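Local coordinates for protein triacylglycerol lipase (PDB 5AH1) that hydrolyses carboxylic ester bonds as a lipase-class esterase of the alpha/beta-hydrolase fold and also attacks synthetic polyesters, at residues 285-288 with 289-292; 409-412 with 413-416; 436-439 with 440-443. All coordinates share one frame; numbering follows the deposited sequence.

Interaction 1: 285-288 with 289-292; sequences RDYI and ERVL
E289 lies alongside R285 one turn back along helix 284-292, and its carboxylate takes the guanidinium side-on. OE1 accepts from both NE of R285, at 3.0 Å, and NH2 of R285, at 3.2 Å. The nitrogens arrive from the same face of the carboxylate, above its plane, and the bonds are bent (145° at NE). Long charged chains suit this outer face, where the apolar part of R285 can lie along the helix and its charge still meet E289. D286 joins the network through a long contact to R285, its OD1 4.5 Å from OE1 of E289, like charges that the arginine probably offsets. R290 comes next, with its NH2 4.0 Å from CD1 of Y287, near the ring edge; NH2 forms a salt bridge with E282 and a hydrogen bond to K277 O. V291 lays CG2 3.9 Å from CE1 of Y287, a short branched residue packing obliquely against a ring whose hydroxyl binds the amide of L269. Last, L292 brings CD1 to 3.9 Å from CG2 of I288, and both side chains pack on F250 of helix 242-257. Ion pair outward and aliphatic groups inward, with partners three or four residues apart, make this an amphipathic alpha helix with an i to i+4 salt bridge.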
loop_
_atom_site.group_PDB
_atom_site.type_symbol
_atom_site.label_atom_id
_atom_site.label_comp_id
_atom_site.label_asym_id
_atom_site.label_seq_id
_atom_site.Cartn_x
_atom_site.Cartn_y
_atom_site.Cartn_z
ATOM N N ARG A 285 22.358 -10.382 -7.404
ATOM C CA ARG A 285 21.740 -11.665 -7.716
ATOM C C ARG A 285 21.861 -12.650 -6.554
ATOM O O ARG A 285 20.910 -13.360 -6.242
ATOM C CB ARG A 285 22.353 -12.264 -8.979
ATOM C CG ARG A 285 21.790 -13.630 -9.349
ATOM C CD ARG A 285 22.666 -14.756 -8.804
ATOM N NE ARG A 285 21.992 -16.050 -8.839
ATOM C CZ ARG A 285 21.988 -16.873 -9.881
ATOM N NH1 ARG A 285 22.623 -16.548 -11.005
ATOM N NH2 ARG A 285 21.344 -18.029 -9.800
ATOM N N ASP A 286 23.032 -12.720 -5.928
ATOM C CA ASP A 286 23.219 -13.652 -4.825
ATOM C C ASP A 286 22.379 -13.241 -3.615
ATOM O O ASP A 286 21.814 -14.087 -2.916
ATOM C CB ASP A 286 24.700 -13.768 -4.472
ATOM C CG ASP A 286 25.473 -14.633 -5.461
ATOM O OD1 ASP A 286 24.846 -15.317 -6.302
ATOM O OD2 ASP A 286 26.715 -14.659 -5.377
ATOM N N TYR A 287 22.248 -11.936 -3.412
ATOM C CA TYR A 287 21.444 -11.385 -2.320
ATOM C C TYR A 287 19.972 -11.731 -2.510
ATOM O O TYR A 287 19.322 -12.200 -1.578
ATOM C CB TYR A 287 21.686 -9.878 -2.299
ATOM C CG TYR A 287 20.692 -8.996 -1.569
ATOM C CD1 TYR A 287 20.426 -9.146 -0.212
ATOM C CD2 TYR A 287 20.066 -7.952 -2.232
ATOM C CE1 TYR A 287 19.523 -8.297 0.450
ATOM C CE2 TYR A 287 19.179 -7.099 -1.585
ATOM C CZ TYR A 287 18.904 -7.268 -0.244
ATOM O OH TYR A 287 18.025 -6.409 0.390
ATOM N N ILE A 288 19.464 -11.544 -3.724
ATOM C CA ILE A 288 18.075 -11.888 -4.016
ATOM C C ILE A 288 17.799 -13.385 -3.835
ATOM O O ILE A 288 16.785 -13.774 -3.245
ATOM C CB ILE A 288 17.673 -11.421 -5.446
ATOM C CG1 ILE A 288 17.697 -9.887 -5.549
ATOM C CG2 ILE A 288 16.303 -11.969 -5.833
ATOM C CD1 ILE A 288 16.965 -9.128 -4.473
ATOM N N GLU A 289 18.694 -14.226 -4.336
ATOM C CA GLU A 289 18.517 -15.664 -4.189
ATOM C C GLU A 289 18.508 -16.052 -2.710
ATOM O O GLU A 289 17.713 -16.893 -2.273
ATOM C CB GLU A 289 19.624 -16.407 -4.943
ATOM C CG GLU A 289 19.443 -17.912 -4.990
ATOM C CD GLU A 289 20.270 -18.564 -6.081
ATOM O OE1 GLU A 289 21.220 -17.922 -6.585
ATOM O OE2 GLU A 289 19.964 -19.724 -6.439
ATOM N N ARG A 290 19.403 -15.445 -1.939
ATOM C CA ARG A 290 19.499 -15.742 -0.521
ATOM C C ARG A 290 18.224 -15.327 0.223
ATOM O O ARG A 290 17.706 -16.091 1.044
ATOM C CB ARG A 290 20.745 -15.078 0.066
ATOM C CG ARG A 290 21.059 -15.494 1.478
ATOM C CD ARG A 290 22.458 -15.056 1.875
ATOM N NE ARG A 290 22.685 -13.629 1.689
ATOM C CZ ARG A 290 22.370 -12.685 2.579
ATOM N NH1 ARG A 290 21.796 -12.995 3.738
ATOM N NH2 ARG A 290 22.635 -11.414 2.305
ATOM N N VAL A 291 17.692 -14.149 -0.089
ATOM C CA VAL A 291 16.439 -13.714 0.512
ATOM C C VAL A 291 15.279 -14.628 0.092
ATOM O O VAL A 291 14.476 -15.038 0.929
ATOM C CB VAL A 291 16.146 -12.243 0.176
ATOM C CG1 VAL A 291 14.764 -11.843 0.641
ATOM C CG2 VAL A 291 17.192 -11.348 0.828
ATOM N N LEU A 292 15.193 -14.968 -1.193
ATOM C CA LEU A 292 14.142 -15.883 -1.649
ATOM C C LEU A 292 14.171 -17.238 -0.966
ATOM O O LEU A 292 13.117 -17.832 -0.716
ATOM C CB LEU A 292 14.220 -16.085 -3.158
ATOM C CG LEU A 292 13.689 -14.909 -3.965
ATOM C CD1 LEU A 292 14.008 -15.116 -5.429
ATOM C CD2 LEU A 292 12.171 -14.743 -3.768
#

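Interaction 2: 409-412 with 413-416; sequences GVKI and GQWN
N416 and K411 face each other across the turn that leads into strand 415-417, and the amide of N416 does most of the joining. From the strand, CB of N416 points toward 409-412. With CG anti to the carbonyl carbon (chi1 -64°), the amide is carried over to the backbone of K411, where CG lies 3.7 Å from K411 N. At the tip, OD1 accepts from K411 N at 2.9 Å; the donor lies in the carbonyl plane, on a lone pair, and the bond is fairly straight at 159°. OD1 also rests 3.5 Å from CA of V410. The other branch, ND2, donates to K411 O at 2.9 Å, with the oxygen close to the amide plane, and gives a further bond to Y328 O. Asparagine suits the place because its amide offers a donor and an acceptor side by side, matching the N-H and C=O of one residue, K411. The two bonds together fix the rotation of this buried group. Beyond it, Q414 runs beside K411, its CG 3.7 Å from K411 CB, so that the aliphatic part of the lysine lies along the glutamine. NE2 of Q414 is bound to E404, while a water donates to both Q414 OE1 (2.9 Å) and I412 O (2.8 Å). The chain reverses at G413, whose positive phi of 77° is a conformation that favours glycine. Backbone bonds from W415 to V402 and E404, and from N416 to Y328 and S330, place the turn at the entry of a strand in the central parallel sheet of an alpha/beta-hydrolase.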
loop_
_atom_site.group_PDB
_atom_site.type_symbol
_atom_site.label_atom_id
_atom_site.label_comp_id
_atom_site.label_asym_id
_atom_site.label_seq_id
_atom_site.Cartn_x
_atom_site.Cartn_y
_atom_site.Cartn_z
ATOM N N GLY A 409 -21.433 13.953 0.881
ATOM C CA GLY A 409 -20.979 14.572 2.112
ATOM C C GLY A 409 -19.871 13.704 2.672
ATOM O O GLY A 409 -19.841 12.503 2.408
ATOM N N VAL A 410 -18.930 14.303 3.396
ATOM C CA VAL A 410 -17.857 13.533 4.022
ATOM C C VAL A 410 -18.192 13.294 5.476
ATOM O O VAL A 410 -18.779 14.158 6.141
ATOM C CB VAL A 410 -16.489 14.228 3.897
ATOM C CG1 VAL A 410 -16.026 14.222 2.446
ATOM C CG2 VAL A 410 -16.530 15.652 4.435
ATOM N N LYS A 411 -17.839 12.101 5.948
ATOM C CA LYS A 411 -18.079 11.701 7.322
ATOM C C LYS A 411 -16.770 11.381 8.029
ATOM O O LYS A 411 -15.993 10.552 7.575
ATOM C CB LYS A 411 -18.980 10.468 7.328
ATOM C CG LYS A 411 -20.285 10.648 6.552
ATOM C CD LYS A 411 -21.298 11.421 7.348
ATOM C CE LYS A 411 -22.049 10.509 8.303
ATOM N NZ LYS A 411 -23.173 11.217 8.988
ATOM N N ILE A 412 -16.539 12.005 9.173
ATOM C CA ILE A 412 -15.341 11.719 9.953
ATOM C C ILE A 412 -15.511 10.397 10.717
ATOM O O ILE A 412 -16.646 9.989 11.043
ATOM C CB ILE A 412 -15.058 12.894 10.935
ATOM C CG1 ILE A 412 -13.575 12.922 11.326
ATOM C CG2 ILE A 412 -15.992 12.842 12.136
ATOM C CD1 ILE A 412 -13.152 14.202 12.078
ATOM N N GLY A 413 -14.399 9.731 11.005
ATOM C CA GLY A 413 -14.439 8.561 11.868
ATOM C C GLY A 413 -14.950 7.282 11.239
ATOM O O GLY A 413 -15.176 6.296 11.937
ATOM N N GLN A 414 -15.111 7.279 9.920
ATOM C CA GLN A 414 -15.609 6.117 9.211
ATOM C C GLN A 414 -15.099 6.169 7.771
ATOM O O GLN A 414 -14.529 7.174 7.345
ATOM C CB GLN A 414 -17.132 6.071 9.276
ATOM C CG GLN A 414 -17.842 7.236 8.632
ATOM C CD GLN A 414 -19.327 7.106 8.850
ATOM O OE1 GLN A 414 -19.797 7.094 9.980
ATOM N NE2 GLN A 414 -20.067 6.948 7.778
ATOM N N TRP A 415 -15.309 5.096 7.028
ATOM C CA TRP A 415 -14.855 4.997 5.644
ATOM C C TRP A 415 -15.848 5.614 4.667
ATOM O O TRP A 415 -17.005 5.212 4.608
ATOM C CB TRP A 415 -14.617 3.524 5.280
ATOM C CG TRP A 415 -13.486 2.965 6.057
ATOM C CD1 TRP A 415 -13.539 2.392 7.293
ATOM C CD2 TRP A 415 -12.110 3.027 5.697
ATOM N NE1 TRP A 415 -12.277 2.073 7.724
ATOM C CE2 TRP A 415 -11.379 2.430 6.748
ATOM C CE3 TRP A 415 -11.424 3.473 4.565
ATOM C CZ2 TRP A 415 -9.994 2.329 6.713
ATOM C CZ3 TRP A 415 -10.057 3.378 4.527
ATOM C CH2 TRP A 415 -9.348 2.793 5.588
ATOM N N ASN A 416 -15.341 6.556 3.890
ATOM C CA ASN A 416 -16.058 7.196 2.794
ATOM C C ASN A 416 -15.559 6.432 1.564
ATOM O O ASN A 416 -14.455 6.675 1.072
ATOM C CB ASN A 416 -15.720 8.680 2.698
ATOM C CG ASN A 416 -16.155 9.463 3.918
ATOM O OD1 ASN A 416 -17.186 10.133 3.896
ATOM N ND2 ASN A 416 -15.361 9.435 4.968
HETATM O O HOH W 1 -19.512 10.112 2.472
HETATM O O HOH W 2 -18.241 8.014 12.211
#

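Interaction 3: 436-439 with 440-443; sequences VKDW and YMDY
V436 and Y440 run side by side, the valine's CG2 meeting the tyrosine ring at CE1, 3.7 Å away. V436 holds the N-cap position of helix 437-448, but its side chain cannot bind a backbone N-H; its carbonyl starts the helical bonding by accepting from Y440 N at 3.2 Å. K437 leaves its long chain extended, and its CG touches the methyl CE of M441 at 4.0 Å. That methyl is folded back by the bend at chi3 (-72°), which also brings it 3.3 Å from OD1 of D438, a contact of carbon with oxygen. Such i to i+4 and i to i+3 pairs belong to the first turns of an alpha helix, here a late helix of the alpha/beta-hydrolase fold, packed by K437, Y440 and M441 against helix 106-112. W439 completes the segment with the aromatic cluster, where tyrosine suits both partner positions by joining a flat packing surface to a polar end. Its six-membered ring presents an edge to the face of Y440, planes at 67°, CE3 standing 3.7 Å above the centre of the phenol ring, in a T-shaped pair. On the other partner, Y443, CZ3 of W439 comes within 4.0 Å of CD2, the rings oblique at 47°. The hydroxyl of Y440 bonds to I429 O, and that of Y443 to S225 and W331.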
loop_
_atom_site.group_PDB
_atom_site.type_symbol
_atom_site.label_atom_id
_atom_site.label_comp_id
_atom_site.label_asym_id
_atom_site.label_seq_id
_atom_site.Cartn_x
_atom_site.Cartn_y
_atom_site.Cartn_z
ATOM N N VAL A 436 -2.202 10.155 -14.647
ATOM C CA VAL A 436 -2.962 10.315 -13.405
ATOM C C VAL A 436 -2.660 11.600 -12.626
ATOM O O VAL A 436 -3.243 11.822 -11.563
ATOM C CB VAL A 436 -2.748 9.099 -12.467
ATOM C CG1 VAL A 436 -3.262 7.826 -13.127
ATOM C CG2 VAL A 436 -1.284 8.944 -12.043
ATOM N N LYS A 437 -1.787 12.463 -13.147
ATOM C CA LYS A 437 -1.316 13.586 -12.335
ATOM C C LYS A 437 -2.458 14.540 -11.971
ATOM O O LYS A 437 -2.542 15.023 -10.840
ATOM C CB LYS A 437 -0.143 14.315 -12.998
ATOM C CG LYS A 437 -0.473 15.021 -14.294
ATOM C CD LYS A 437 0.794 15.551 -14.950
ATOM C CE LYS A 437 0.492 16.244 -16.268
ATOM N NZ LYS A 437 1.730 16.709 -16.960
ATOM N N ASP A 438 -3.357 14.797 -12.909
ATOM C CA ASP A 438 -4.473 15.702 -12.628
ATOM C C ASP A 438 -5.413 15.136 -11.568
ATOM O O ASP A 438 -5.937 15.866 -10.735
ATOM C CB ASP A 438 -5.229 16.027 -13.915
ATOM C CG ASP A 438 -4.404 16.873 -14.862
ATOM O OD1 ASP A 438 -3.881 17.912 -14.410
ATOM O OD2 ASP A 438 -4.261 16.488 -16.043
ATOM N N TRP A 439 -5.602 13.823 -11.582
ATOM C CA TRP A 439 -6.414 13.162 -10.569
ATOM C C TRP A 439 -5.836 13.426 -9.182
ATOM O O TRP A 439 -6.564 13.814 -8.250
ATOM C CB TRP A 439 -6.496 11.668 -10.866
ATOM C CG TRP A 439 -7.469 10.876 -10.006
ATOM C CD1 TRP A 439 -8.713 10.460 -10.361
ATOM C CD2 TRP A 439 -7.238 10.353 -8.682
ATOM N NE1 TRP A 439 -9.291 9.745 -9.342
ATOM C CE2 TRP A 439 -8.407 9.664 -8.298
ATOM C CE3 TRP A 439 -6.166 10.407 -7.786
ATOM C CZ2 TRP A 439 -8.542 9.053 -7.053
ATOM C CZ3 TRP A 439 -6.300 9.797 -6.554
ATOM C CH2 TRP A 439 -7.479 9.127 -6.196
ATOM N N TYR A 440 -4.526 13.236 -9.039
ATOM C CA TYR A 440 -3.885 13.468 -7.754
ATOM C C TYR A 440 -3.912 14.937 -7.326
ATOM O O TYR A 440 -4.107 15.233 -6.147
ATOM C CB TYR A 440 -2.454 12.925 -7.751
ATOM C CG TYR A 440 -2.419 11.432 -7.579
ATOM C CD1 TYR A 440 -2.485 10.582 -8.670
ATOM C CD2 TYR A 440 -2.375 10.874 -6.310
ATOM C CE1 TYR A 440 -2.483 9.214 -8.503
ATOM C CE2 TYR A 440 -2.364 9.504 -6.134
ATOM C CZ TYR A 440 -2.429 8.688 -7.235
ATOM O OH TYR A 440 -2.430 7.325 -7.045
ATOM N N MET A 441 -3.730 15.860 -8.269
ATOM C CA MET A 441 -3.805 17.282 -7.938
ATOM C C MET A 441 -5.214 17.658 -7.468
ATOM O O MET A 441 -5.375 18.392 -6.487
ATOM C CB MET A 441 -3.331 18.128 -9.123
ATOM C CG MET A 441 -1.801 17.996 -9.301
ATOM S SD MET A 441 -1.073 18.944 -10.608
ATOM C CE MET A 441 -1.680 18.033 -12.000
ATOM N N ASP A 442 -6.229 17.134 -8.152
ATOM C CA ASP A 442 -7.604 17.367 -7.742
ATOM C C ASP A 442 -7.901 16.732 -6.394
ATOM O O ASP A 442 -8.652 17.290 -5.606
ATOM C CB ASP A 442 -8.594 16.860 -8.800
ATOM C CG ASP A 442 -8.673 17.771 -10.013
ATOM O OD1 ASP A 442 -8.129 18.898 -9.967
ATOM O OD2 ASP A 442 -9.285 17.350 -11.018
ATOM N N TYR A 443 -7.317 15.567 -6.113
ATOM C CA TYR A 443 -7.551 14.937 -4.818
ATOM C C TYR A 443 -6.896 15.743 -3.708
ATOM O O TYR A 443 -7.468 15.895 -2.632
ATOM C CB TYR A 443 -7.034 13.500 -4.780
ATOM C CG TYR A 443 -7.520 12.681 -3.602
ATOM C CD1 TYR A 443 -8.795 12.850 -3.070
ATOM C CD2 TYR A 443 -6.719 11.697 -3.048
ATOM C CE1 TYR A 443 -9.244 12.082 -2.024
ATOM C CE2 TYR A 443 -7.173 10.921 -2.001
ATOM C CZ TYR A 443 -8.428 11.117 -1.493
ATOM O OH TYR A 443 -8.922 10.332 -0.467
#

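Interactions 2 and 3 are neighbours: their centres lie about 21 Å apart and their nearest atoms about 7 Å, without touching. Strand 327-331 links them, since V410 and N416 pack on its F329 while W439 and Y443 meet its W331. Interaction 1 stands apart, on the opposite side of the chain's centre, its centre about 44 Å from that of interaction 2 and about 38 Å from that of interaction 3. A bound potassium ion sits about 10 Å from the side chain of V436. The zinc ligands D130, H150, H156 and D302 belong to none of the three, nor does S182, the probable nucleophile of a GxSxG elbow.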